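Long-range contacts in possible thiol-disulfide isomerase (Cytophaga hutchinsonii, PDB 3HCZ), which probably exchanges thiols and disulfides as a member of the thioredoxin clan, although its precise cellular role is not established: residues A[5-10]-A[122-127]; A[11-16]-A[25-30]; A[33-38]-A[63-68]; A[67-72]-A[91-96]. All blocks are in the same frame, centred on the assembly; numbering follows the deposited sequence.

Interactions 3 and 4 lie in the core and share strand 65-71: it pairs in parallel with strand 33-39 on one side and with strand 92-95 on the other, so that ladders of backbone hydrogen bonds are flanked by buried aliphatic and aromatic side chains. Interactions 1 and 2 are partly exposed and use irregular chain. In interaction 1 the segment 5-10 turns back against the outermost strand 124-127 through two backbone bonds and a lysine; in interaction 2 two loop segments are joined by amide and aromatic stacking beside a sulfate ion. Interaction 2 touches the other three, its Leu14 and Met16 reaching Tyr68 of the sheet, whereas interactions 1 and 4 do not meet.

Interaction 1 of 4, residues A[5-10]-A[122-127]; sequences LLLGKK and KVIIAK
Leu5 offers Ile124 and Lys127 two different surfaces: its CB lies 4.0 Å from Ile124 CD1, and its carbonyl O accepts a hydrogen bond from Lys127 NZ at 3.1 Å, the ammonium standing 20° out of the carbonyl plane. The Lys127 chain bends at chi3 (-95°), which turns NZ toward that oxygen. The carbonyl of Leu6 faces the Ile124 side chain, with O 3.6 Å from CD1. Leu7 bends its end back toward the strand, laying CD2 3.6 Å from Ile125 C and against the aliphatic part of Lys127; its backbone N and Lys127 NZ both donate to one water. Lys127 suits its place because its methylenes pack on leucine while its end serves polar groups. An alanine in its place would probably leave the Leu5 carbonyl without this donor and the water with one partner fewer.

Leu6 to Lys9 form a type II turn, and Gly8 takes up backbone angles that would jam a side chain against the preceding carbonyl. Its N gives an almost straight bond to Ile124 O (2.9 Å, 176°), and Val123 CG1 rests 3.5 Å from its CA. Lys9 O then accepts from Ile124 N at 2.9 Å, and Lys10 makes a single bridge with Val123. With both its backbone polar groups satisfied, Ile124 can be buried against Leu5 and Leu7, while exposed Lys9 and Lys10 suit the watery side.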
# COMPACT_ATOMS: atom_id res chain seq x y z
N LEU A 5 5.05 -2.91 14.47
CA LEU A 5 5.85 -1.99 13.65
C LEU A 5 5.97 -0.61 14.28
O LEU A 5 5.08 -0.17 15.04
CB LEU A 5 5.29 -1.90 12.24
CG LEU A 5 5.15 -3.22 11.51
CD1 LEU A 5 4.68 -2.94 10.10
CD2 LEU A 5 6.46 -3.96 11.49
N LEU A 6 7.10 0.04 14.04
CA LEU A 6 7.39 1.33 14.68
C LEU A 6 7.71 2.41 13.62
O LEU A 6 8.31 2.10 12.59
CB LEU A 6 8.58 1.19 15.63
CG LEU A 6 8.44 0.19 16.79
CD1 LEU A 6 9.74 0.07 17.64
CD2 LEU A 6 7.33 0.68 17.69
N LEU A 7 7.33 3.66 13.88
CA LEU A 7 7.87 4.80 13.10
C LEU A 7 9.38 4.81 13.03
O LEU A 7 10.07 4.49 13.99
CB LEU A 7 7.45 6.14 13.72
CG LEU A 7 5.98 6.54 13.61
CD1 LEU A 7 5.82 7.96 14.23
CD2 LEU A 7 5.46 6.51 12.19
N GLY A 8 9.91 5.18 11.88
CA GLY A 8 11.36 5.32 11.79
C GLY A 8 12.14 4.04 11.58
O GLY A 8 13.36 4.09 11.52
N LYS A 9 11.44 2.91 11.46
CA LYS A 9 12.05 1.62 11.11
C LYS A 9 11.67 1.31 9.68
O LYS A 9 10.61 1.78 9.21
CB LYS A 9 11.53 0.52 12.02
CG LYS A 9 11.74 0.83 13.49
CD LYS A 9 13.15 0.46 13.90
CE LYS A 9 13.39 0.49 15.39
NZ LYS A 9 14.18 1.71 15.66
N LYS A 10 12.52 0.57 8.97
CA LYS A 10 12.21 0.15 7.58
C LYS A 10 11.05 -0.84 7.64
O LYS A 10 11.04 -1.74 8.50
CB LYS A 10 13.46 -0.42 6.88
CG LYS A 10 13.42 -0.34 5.35
CD LYS A 10 14.82 -0.56 4.72
CE LYS A 10 14.78 -0.85 3.20
NZ LYS A 10 16.19 -1.08 2.61
N LYS A 122 11.83 3.46 2.30
CA LYS A 122 10.86 2.49 2.86
C LYS A 122 10.79 2.55 4.37
O LYS A 122 10.25 1.63 5.01
CB LYS A 122 11.08 1.04 2.40
CG LYS A 122 11.21 0.87 0.86
CD LYS A 122 9.97 1.40 0.12
CE LYS A 122 10.20 1.40 -1.42
NZ LYS A 122 11.23 2.41 -1.77
N VAL A 123 11.27 3.67 4.93
CA VAL A 123 11.08 3.92 6.38
C VAL A 123 9.64 4.31 6.68
O VAL A 123 9.01 5.11 5.96
CB VAL A 123 12.01 4.95 6.89
CG1 VAL A 123 11.63 5.38 8.35
CG2 VAL A 123 13.41 4.41 6.80
N ILE A 124 9.10 3.77 7.77
CA ILE A 124 7.72 4.03 8.09
C ILE A 124 7.59 5.46 8.63
O ILE A 124 8.20 5.80 9.68
CB ILE A 124 7.20 3.00 9.15
CG1 ILE A 124 7.17 1.58 8.53
CG2 ILE A 124 5.78 3.41 9.68
CD1 ILE A 124 7.14 0.47 9.60
N ILE A 125 6.78 6.27 7.96
CA ILE A 125 6.58 7.68 8.43
C ILE A 125 5.14 7.98 8.91
O ILE A 125 4.91 8.97 9.60
CB ILE A 125 7.05 8.75 7.40
CG1 ILE A 125 6.30 8.62 6.06
CG2 ILE A 125 8.59 8.60 7.15
CD1 ILE A 125 6.68 9.76 5.04
N ALA A 126 4.22 7.08 8.60
CA ALA A 126 2.85 7.13 9.07
C ALA A 126 2.29 5.69 9.17
O ALA A 126 2.55 4.86 8.31
CB ALA A 126 1.97 8.03 8.19
N LYS A 127 1.57 5.40 10.25
CA LYS A 127 1.06 4.03 10.49
C LYS A 127 -0.46 4.01 10.57
O LYS A 127 -1.02 4.65 11.44
CB LYS A 127 1.53 3.47 11.85
CG LYS A 127 3.03 3.40 12.09
CD LYS A 127 3.32 2.53 13.36
CE LYS A 127 3.46 3.39 14.59
NZ LYS A 127 4.03 2.64 15.77
O HOH W 1 6.21 4.12 16.58

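Interaction 2 of 4, residues A[11-16]-A[25-30]; sequences APNLYM and YLYDVQ. With SO4 (sulfate ion), chain B.
The amide of Asn13 lies flat on the ring of Tyr27, the two planes only 7° apart, and Asn13 CB sits over the centre of the same face, 3.5 Å from the ring centroid. At the edge of the Tyr27 ring, in its plane, comes Ala11 O, which accepts a short 2.6 Å hydrogen bond from Tyr27 OH. A second aromatic pair is T-shaped: the edge of Tyr15 points at the face of Tyr25, with Tyr15 CD1 over the centre of the Tyr25 ring and the planes 72° apart.

Asn13 has its CG turned opposite the backbone N (chi1 -162°), and this carries the amide across the Tyr27 ring toward the start of the 3-10 turn 26-28. There OD1 accepts from Tyr27 N at 3.1 Å, the donor standing above the carbonyl plane, and takes a weak bond from Leu14 N as well. Leu14 O receives Leu26 N at 3.0 Å. These loops precede strand 33-39 and fold over one face of the thioredoxin-like sheet: Leu14 and Leu26, whose CB atoms are 4.0 Å apart, both touch Tyr68, and Leu14 and Met16 also meet helix 103-107. Aliphatic residues suit that buried side, whereas tyrosines suit the outer one, where a ring can stack and still offer a hydroxyl. A sulfate ion, probably from the crystallisation liquor, sits beside Pro12 and Asn13, and Asn13 N donates to its O1 at 3.2 Å and more weakly to O2.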
# COMPACT_ATOMS: atom_id res chain seq x y z
N ALA A 11 10.03 -0.65 6.79
CA ALA A 11 8.89 -1.56 6.73
C ALA A 11 9.45 -2.92 6.30
O ALA A 11 10.41 -2.96 5.51
CB ALA A 11 7.85 -1.08 5.72
N PRO A 12 8.89 -4.04 6.83
CA PRO A 12 9.36 -5.35 6.34
C PRO A 12 9.22 -5.48 4.82
O PRO A 12 8.20 -5.05 4.25
CB PRO A 12 8.39 -6.33 7.01
CG PRO A 12 7.99 -5.63 8.32
CD PRO A 12 7.99 -4.16 8.00
N ASN A 13 10.21 -6.09 4.17
CA ASN A 13 10.14 -6.24 2.70
C ASN A 13 8.97 -7.20 2.39
O ASN A 13 8.57 -8.01 3.22
CB ASN A 13 11.48 -6.77 2.13
CG ASN A 13 11.64 -6.54 0.61
OD1 ASN A 13 10.76 -5.99 -0.08
ND2 ASN A 13 12.79 -6.98 0.09
N LEU A 14 8.42 -7.07 1.19
CA LEU A 14 7.33 -7.94 0.69
C LEU A 14 7.78 -8.49 -0.66
O LEU A 14 8.20 -7.74 -1.54
CB LEU A 14 6.04 -7.13 0.52
CG LEU A 14 5.46 -6.67 1.87
CD1 LEU A 14 4.40 -5.58 1.64
CD2 LEU A 14 4.78 -7.85 2.50
N TYR A 15 7.67 -9.80 -0.82
CA TYR A 15 8.14 -10.47 -2.04
C TYR A 15 6.92 -10.88 -2.85
O TYR A 15 6.75 -12.06 -3.21
CB TYR A 15 9.02 -11.68 -1.66
CG TYR A 15 10.26 -11.33 -0.87
CD1 TYR A 15 11.46 -11.06 -1.52
CD2 TYR A 15 10.23 -11.29 0.52
CE1 TYR A 15 12.63 -10.73 -0.80
CE2 TYR A 15 11.39 -10.93 1.26
CZ TYR A 15 12.58 -10.68 0.59
OH TYR A 15 13.72 -10.38 1.29
N MSE A 16 6.07 -9.90 -3.15
CA MSE A 16 4.77 -10.17 -3.79
C MSE A 16 4.87 -10.03 -5.31
O MSE A 16 5.92 -9.61 -5.84
CB MSE A 16 3.66 -9.30 -3.17
CG MSE A 16 3.52 -9.63 -1.66
SE MSE A 16 2.34 -8.40 -0.72
CE MSE A 16 0.63 -8.94 -1.58
N TYR A 25 9.23 -6.73 -5.75
CA TYR A 25 9.52 -6.56 -4.32
C TYR A 25 9.30 -5.14 -3.85
O TYR A 25 9.62 -4.17 -4.57
CB TYR A 25 10.97 -6.92 -3.93
CG TYR A 25 11.49 -8.30 -4.32
CD1 TYR A 25 10.62 -9.34 -4.76
CD2 TYR A 25 12.87 -8.56 -4.22
CE1 TYR A 25 11.15 -10.63 -5.14
CE2 TYR A 25 13.41 -9.81 -4.56
CZ TYR A 25 12.53 -10.83 -5.02
OH TYR A 25 13.09 -12.02 -5.33
N LEU A 26 8.78 -5.02 -2.63
CA LEU A 26 8.55 -3.69 -2.06
C LEU A 26 9.81 -2.82 -2.10
O LEU A 26 9.77 -1.62 -2.50
CB LEU A 26 8.00 -3.80 -0.62
CG LEU A 26 7.91 -2.45 0.11
CD1 LEU A 26 6.87 -1.54 -0.59
CD2 LEU A 26 7.53 -2.70 1.60
N TYR A 27 10.95 -3.40 -1.70
CA TYR A 27 12.16 -2.64 -1.60
C TYR A 27 12.70 -2.17 -2.96
O TYR A 27 13.53 -1.24 -3.03
CB TYR A 27 13.24 -3.48 -0.88
CG TYR A 27 13.10 -3.50 0.65
CD1 TYR A 27 11.93 -3.09 1.28
CD2 TYR A 27 14.12 -3.99 1.44
CE1 TYR A 27 11.80 -3.12 2.67
CE2 TYR A 27 14.02 -4.04 2.82
CZ TYR A 27 12.86 -3.61 3.43
OH TYR A 27 12.78 -3.67 4.80
N ASP A 28 12.22 -2.78 -4.02
CA ASP A 28 12.65 -2.41 -5.37
C ASP A 28 11.84 -1.28 -6.00
O ASP A 28 12.20 -0.78 -7.09
CB ASP A 28 12.65 -3.65 -6.29
CG ASP A 28 13.74 -4.63 -5.92
OD1 ASP A 28 14.79 -4.16 -5.45
OD2 ASP A 28 13.56 -5.86 -6.08
N VAL A 29 10.79 -0.86 -5.32
CA VAL A 29 9.98 0.26 -5.76
C VAL A 29 10.80 1.53 -5.60
O VAL A 29 11.41 1.73 -4.55
CB VAL A 29 8.67 0.35 -4.98
CG1 VAL A 29 7.90 1.62 -5.40
CG2 VAL A 29 7.82 -0.93 -5.30
N GLN A 30 10.83 2.34 -6.65
CA GLN A 30 11.44 3.65 -6.64
C GLN A 30 10.44 4.72 -6.60
O GLN A 30 9.81 4.97 -7.58
CB GLN A 30 12.18 3.93 -7.92
CG GLN A 30 12.92 2.86 -8.41
CD GLN A 30 14.29 2.99 -7.97
OE1 GLN A 30 14.58 2.65 -6.85
NE2 GLN A 30 15.15 3.52 -8.82
S SO4 B . 13.34 -7.53 5.97
O1 SO4 B . 12.40 -6.56 6.52
O2 SO4 B . 12.95 -7.90 4.63
O3 SO4 B . 14.70 -6.99 5.83
O4 SO4 B . 13.32 -8.67 6.89

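Interaction 3 of 4, residues A[33-38]-A[63-68]; sequences YTILFF and KGIQVY
Tyr33 and Ile65 open a parallel ladder in which each strand alternately gives and receives. Tyr33 N donates to Gly64 O and Tyr33 O accepts from Gln66 N; next Ile35 N reaches Gln66 O at 2.8 Å, Ile35 O receives Tyr68 N at 2.8 Å, and Phe37 N continues the run on Tyr68 O with a nearly straight N-H (173°). The strand axes cross at -21°.

On one face of the sheet Tyr33, Ile35, Ile65 and Val67 pack together. Ile65 CG1 comes to the edge of the Tyr33 ring, 4.0 Å from CD2. Branching at CB lets Ile35, Ile65 and Val67 fill the face close to the backbone, and Val67 CG1 lies 3.9 Å from Phe37 CB. The other face bears Thr34, Leu36 and Tyr68. Here the Tyr68 side chain runs alongside Leu36: with CG opposite the backbone N (chi1 -165°), the ring is carried to where its CD2 is 3.7 Å from Leu36 CD1. Tyr68 CB lies beside Thr34 CG2 in one of the two modelled conformers of that threonine.

Farther out, the ends of the tyrosines are fixed by polar partners, Tyr33 OH by Glu142 and Tyr68 OH by the carbonyl of Arg24. Gln66 folds its OE1 back to accept from Val67 N. The two strands belong to a right-handed beta-alpha-beta unit of the thioredoxin fold, with helix 49-60 as its crossover; that helix packs on Phe37 and Val67, while strand 114-118 flanks strand 33-39 antiparallel.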
# COMPACT_ATOMS: atom_id res chain seq x y z
N TYR A 33 7.64 8.66 -2.13
CA TYR A 33 6.83 8.09 -1.02
C TYR A 33 6.17 6.87 -1.59
O TYR A 33 5.74 6.90 -2.76
CB TYR A 33 5.66 8.98 -0.57
CG TYR A 33 6.13 10.26 0.01
CD1 TYR A 33 6.74 10.29 1.27
CD2 TYR A 33 6.01 11.44 -0.70
CE1 TYR A 33 7.23 11.54 1.81
CE2 TYR A 33 6.48 12.67 -0.18
CZ TYR A 33 7.08 12.69 1.08
OH TYR A 33 7.55 13.90 1.59
N THR A 34 6.11 5.81 -0.78
CA THR A 34 5.32 4.62 -1.12
C THR A 34 4.20 4.47 -0.11
O THR A 34 4.45 4.44 1.11
CB THR A 34 6.15 3.30 -1.12
OG1 THR A 34 7.24 3.43 -2.02
CG2 THR A 34 5.25 2.05 -1.53
N ILE A 35 2.97 4.39 -0.61
CA ILE A 35 1.82 4.09 0.21
C ILE A 35 1.67 2.56 0.22
O ILE A 35 1.41 1.95 -0.83
CB ILE A 35 0.54 4.77 -0.34
CG1 ILE A 35 0.78 6.26 -0.67
CG2 ILE A 35 -0.65 4.59 0.63
CD1 ILE A 35 1.38 7.06 0.47
N LEU A 36 1.85 1.95 1.38
CA LEU A 36 1.69 0.56 1.49
C LEU A 36 0.22 0.33 1.85
O LEU A 36 -0.23 0.75 2.92
CB LEU A 36 2.69 0.00 2.51
CG LEU A 36 2.58 -1.47 2.85
CD1 LEU A 36 2.56 -2.40 1.57
CD2 LEU A 36 3.81 -1.76 3.74
N PHE A 37 -0.53 -0.34 0.98
CA PHE A 37 -2.00 -0.47 1.20
C PHE A 37 -2.51 -1.91 1.15
O PHE A 37 -2.59 -2.51 0.07
CB PHE A 37 -2.73 0.43 0.16
CG PHE A 37 -4.19 0.50 0.33
CD1 PHE A 37 -4.77 1.17 1.43
CD2 PHE A 37 -5.04 -0.09 -0.61
CE1 PHE A 37 -6.18 1.25 1.57
CE2 PHE A 37 -6.43 -0.02 -0.47
CZ PHE A 37 -7.00 0.66 0.62
N PHE A 38 -2.91 -2.45 2.30
CA PHE A 38 -3.37 -3.84 2.36
C PHE A 38 -4.88 -3.85 2.27
O PHE A 38 -5.56 -3.12 3.01
CB PHE A 38 -2.92 -4.54 3.65
CG PHE A 38 -1.43 -4.60 3.84
CD1 PHE A 38 -0.69 -5.71 3.37
CD2 PHE A 38 -0.76 -3.58 4.55
CE1 PHE A 38 0.72 -5.78 3.51
CE2 PHE A 38 0.67 -3.64 4.73
CZ PHE A 38 1.41 -4.73 4.21
N LYS A 63 3.69 13.90 -7.94
CA LYS A 63 4.51 14.27 -6.76
C LYS A 63 5.60 13.23 -6.41
O LYS A 63 6.39 13.45 -5.47
CB LYS A 63 3.64 14.37 -5.51
CG LYS A 63 2.83 15.63 -5.27
CD LYS A 63 2.06 15.46 -3.94
CE LYS A 63 1.17 16.64 -3.59
NZ LYS A 63 0.35 17.08 -4.76
N GLY A 64 5.64 12.08 -7.11
CA GLY A 64 6.58 11.01 -6.80
C GLY A 64 6.05 9.96 -5.82
O GLY A 64 6.77 9.54 -4.92
N ILE A 65 4.79 9.52 -6.01
CA ILE A 65 4.14 8.62 -5.03
C ILE A 65 3.64 7.38 -5.73
O ILE A 65 2.93 7.49 -6.73
CB ILE A 65 2.97 9.34 -4.34
CG1 ILE A 65 3.49 10.59 -3.66
CG2 ILE A 65 2.27 8.41 -3.36
CD1 ILE A 65 2.43 11.58 -3.25
N GLN A 66 4.07 6.21 -5.26
CA GLN A 66 3.50 4.95 -5.74
C GLN A 66 2.62 4.34 -4.64
O GLN A 66 2.90 4.53 -3.43
CB GLN A 66 4.62 3.97 -6.20
CG GLN A 66 4.12 2.58 -6.70
CD GLN A 66 3.20 2.71 -7.88
OE1 GLN A 66 2.01 2.98 -7.72
NE2 GLN A 66 3.75 2.57 -9.10
N VAL A 67 1.58 3.60 -5.03
CA VAL A 67 0.85 2.76 -4.07
C VAL A 67 1.21 1.29 -4.35
O VAL A 67 1.07 0.80 -5.49
CB VAL A 67 -0.69 2.92 -4.17
CG1 VAL A 67 -1.41 1.95 -3.18
CG2 VAL A 67 -1.12 4.40 -3.91
N TYR A 68 1.73 0.64 -3.31
CA TYR A 68 2.02 -0.79 -3.33
C TYR A 68 0.74 -1.37 -2.78
O TYR A 68 0.55 -1.45 -1.53
CB TYR A 68 3.25 -1.07 -2.45
CG TYR A 68 3.86 -2.46 -2.67
CD1 TYR A 68 4.79 -2.66 -3.70
CD2 TYR A 68 3.55 -3.51 -1.82
CE1 TYR A 68 5.36 -3.93 -3.90
CE2 TYR A 68 4.14 -4.79 -2.00
CZ TYR A 68 5.03 -4.98 -3.05
OH TYR A 68 5.58 -6.25 -3.22

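Interaction 4 of 4, residues A[67-72]-A[91-96]; sequences VYAANI and WLNVRD
Trp91 holds its CG between the backbone N and the carbonyl carbon (chi1 61°), the crowded position, and this brings the indole over Val67 and Ala69. Val67 CG1 lies over the face of the six-membered ring, 3.9 Å from its centroid, and Ala69 CB comes within 3.3 Å of Trp91 NE1, a closeness suiting a small methyl. Asn93 holds the indole: its OD1 accepts a bent bond from Trp91 NE1 at 2.8 Å, the donor above its carbonyl plane, and also takes a water shared with Ala69 O. A leucine in place of Trp91 would probably leave Asn93 OD1 without the indole donor and open a gap over Val67 and Ala69.

Strands 65-71 and 92-95, joined through helix 77-86, form the second parallel beta-alpha-beta unit of this thioredoxin-like sheet. Val94 N donates straight to Ala69 O (2.9 Å, 180°), and Ala69 N and Asn71 N donate back to Leu92 O and Val94 O. On the opposite face of the sheet from Trp91, Val94 CG2 presses on the ring, 3.4 Å from Tyr68 CE2, while Leu92 CD2 approaches Tyr68 CD1. Asn71 and Arg95 lie side by side, their polar ends held by Glu73, and Arg95 also forms a salt bridge to Asp76.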
# COMPACT_ATOMS: atom_id res chain seq x y z
N VAL A 67 1.58 3.60 -5.03
CA VAL A 67 0.85 2.76 -4.07
C VAL A 67 1.21 1.29 -4.35
O VAL A 67 1.07 0.80 -5.49
CB VAL A 67 -0.69 2.92 -4.17
CG1 VAL A 67 -1.41 1.95 -3.18
CG2 VAL A 67 -1.12 4.40 -3.91
N TYR A 68 1.73 0.64 -3.31
CA TYR A 68 2.02 -0.79 -3.33
C TYR A 68 0.74 -1.37 -2.78
O TYR A 68 0.55 -1.45 -1.53
CB TYR A 68 3.25 -1.07 -2.45
CG TYR A 68 3.86 -2.46 -2.67
CD1 TYR A 68 4.79 -2.66 -3.70
CD2 TYR A 68 3.55 -3.51 -1.82
CE1 TYR A 68 5.36 -3.93 -3.90
CE2 TYR A 68 4.14 -4.79 -2.00
CZ TYR A 68 5.03 -4.98 -3.05
OH TYR A 68 5.58 -6.25 -3.22
N ALA A 69 -0.19 -1.72 -3.70
CA ALA A 69 -1.53 -2.10 -3.30
C ALA A 69 -1.49 -3.62 -3.08
O ALA A 69 -1.55 -4.41 -4.04
CB ALA A 69 -2.60 -1.70 -4.34
N ALA A 70 -1.29 -3.99 -1.82
CA ALA A 70 -1.01 -5.40 -1.43
C ALA A 70 -2.34 -6.11 -1.12
O ALA A 70 -2.88 -6.00 -0.02
CB ALA A 70 -0.07 -5.41 -0.21
N ASN A 71 -2.87 -6.81 -2.12
CA ASN A 71 -4.07 -7.56 -1.90
C ASN A 71 -3.71 -8.82 -1.08
O ASN A 71 -2.72 -9.49 -1.38
CB ASN A 71 -4.71 -7.89 -3.23
CG ASN A 71 -5.89 -8.78 -3.07
OD1 ASN A 71 -5.75 -10.01 -2.99
ND2 ASN A 71 -7.09 -8.18 -3.06
N ILE A 72 -4.48 -9.09 -0.01
CA ILE A 72 -4.15 -10.17 0.93
C ILE A 72 -4.74 -11.54 0.59
O ILE A 72 -4.66 -12.48 1.40
CB ILE A 72 -4.49 -9.76 2.39
CG1 ILE A 72 -6.02 -9.56 2.58
CG2 ILE A 72 -3.73 -8.50 2.74
CD1 ILE A 72 -6.48 -9.67 4.02
N TRP A 91 -1.87 1.61 -10.67
CA TRP A 91 -0.84 1.59 -9.63
C TRP A 91 -0.23 0.21 -9.46
O TRP A 91 -0.54 -0.70 -10.25
CB TRP A 91 -1.39 2.11 -8.29
CG TRP A 91 -2.54 1.36 -7.66
CD1 TRP A 91 -2.92 0.04 -7.84
CD2 TRP A 91 -3.41 1.89 -6.66
NE1 TRP A 91 -4.01 -0.26 -7.01
CE2 TRP A 91 -4.32 0.87 -6.28
CE3 TRP A 91 -3.54 3.15 -6.06
CZ2 TRP A 91 -5.33 1.08 -5.32
CZ3 TRP A 91 -4.52 3.36 -5.10
CH2 TRP A 91 -5.41 2.32 -4.74
N LEU A 92 0.61 0.02 -8.45
CA LEU A 92 1.27 -1.30 -8.26
C LEU A 92 0.42 -2.33 -7.50
O LEU A 92 0.61 -2.56 -6.29
CB LEU A 92 2.68 -1.17 -7.69
CG LEU A 92 3.51 -2.45 -7.55
CD1 LEU A 92 3.41 -3.34 -8.83
CD2 LEU A 92 4.98 -2.05 -7.28
N ASN A 93 -0.55 -2.93 -8.20
CA ASN A 93 -1.30 -4.05 -7.63
C ASN A 93 -0.44 -5.30 -7.51
O ASN A 93 0.13 -5.76 -8.52
CB ASN A 93 -2.50 -4.39 -8.51
CG ASN A 93 -3.55 -3.30 -8.47
OD1 ASN A 93 -4.15 -3.05 -7.42
ND2 ASN A 93 -3.81 -2.66 -9.63
N VAL A 94 -0.34 -5.82 -6.30
CA VAL A 94 0.35 -7.07 -6.06
C VAL A 94 -0.48 -8.02 -5.19
O VAL A 94 -1.44 -7.58 -4.51
CB VAL A 94 1.77 -6.88 -5.41
CG1 VAL A 94 2.73 -6.16 -6.38
CG2 VAL A 94 1.71 -6.11 -4.06
N ARG A 95 -0.12 -9.30 -5.23
CA ARG A 95 -0.74 -10.31 -4.38
C ARG A 95 0.39 -11.27 -3.99
O ARG A 95 1.40 -11.35 -4.70
CB ARG A 95 -1.87 -11.06 -5.15
CG ARG A 95 -2.85 -11.79 -4.22
CD ARG A 95 -3.95 -12.58 -4.98
NE ARG A 95 -3.44 -13.67 -5.85
CZ ARG A 95 -2.98 -14.84 -5.40
NH1 ARG A 95 -2.53 -15.73 -6.25
NH2 ARG A 95 -2.88 -15.09 -4.10
N ASP A 96 0.21 -12.03 -2.91
CA ASP A 96 1.21 -13.00 -2.48
C ASP A 96 1.11 -14.37 -3.15
O ASP A 96 0.98 -15.41 -2.48
CB ASP A 96 1.18 -13.08 -0.94
CG ASP A 96 2.37 -13.85 -0.37
OD1 ASP A 96 3.50 -13.77 -0.92
OD2 ASP A 96 2.17 -14.59 0.61
O HOH W 2 -3.81 -5.08 -5.38
O HOH W 3 -1.88 -12.02 -1.05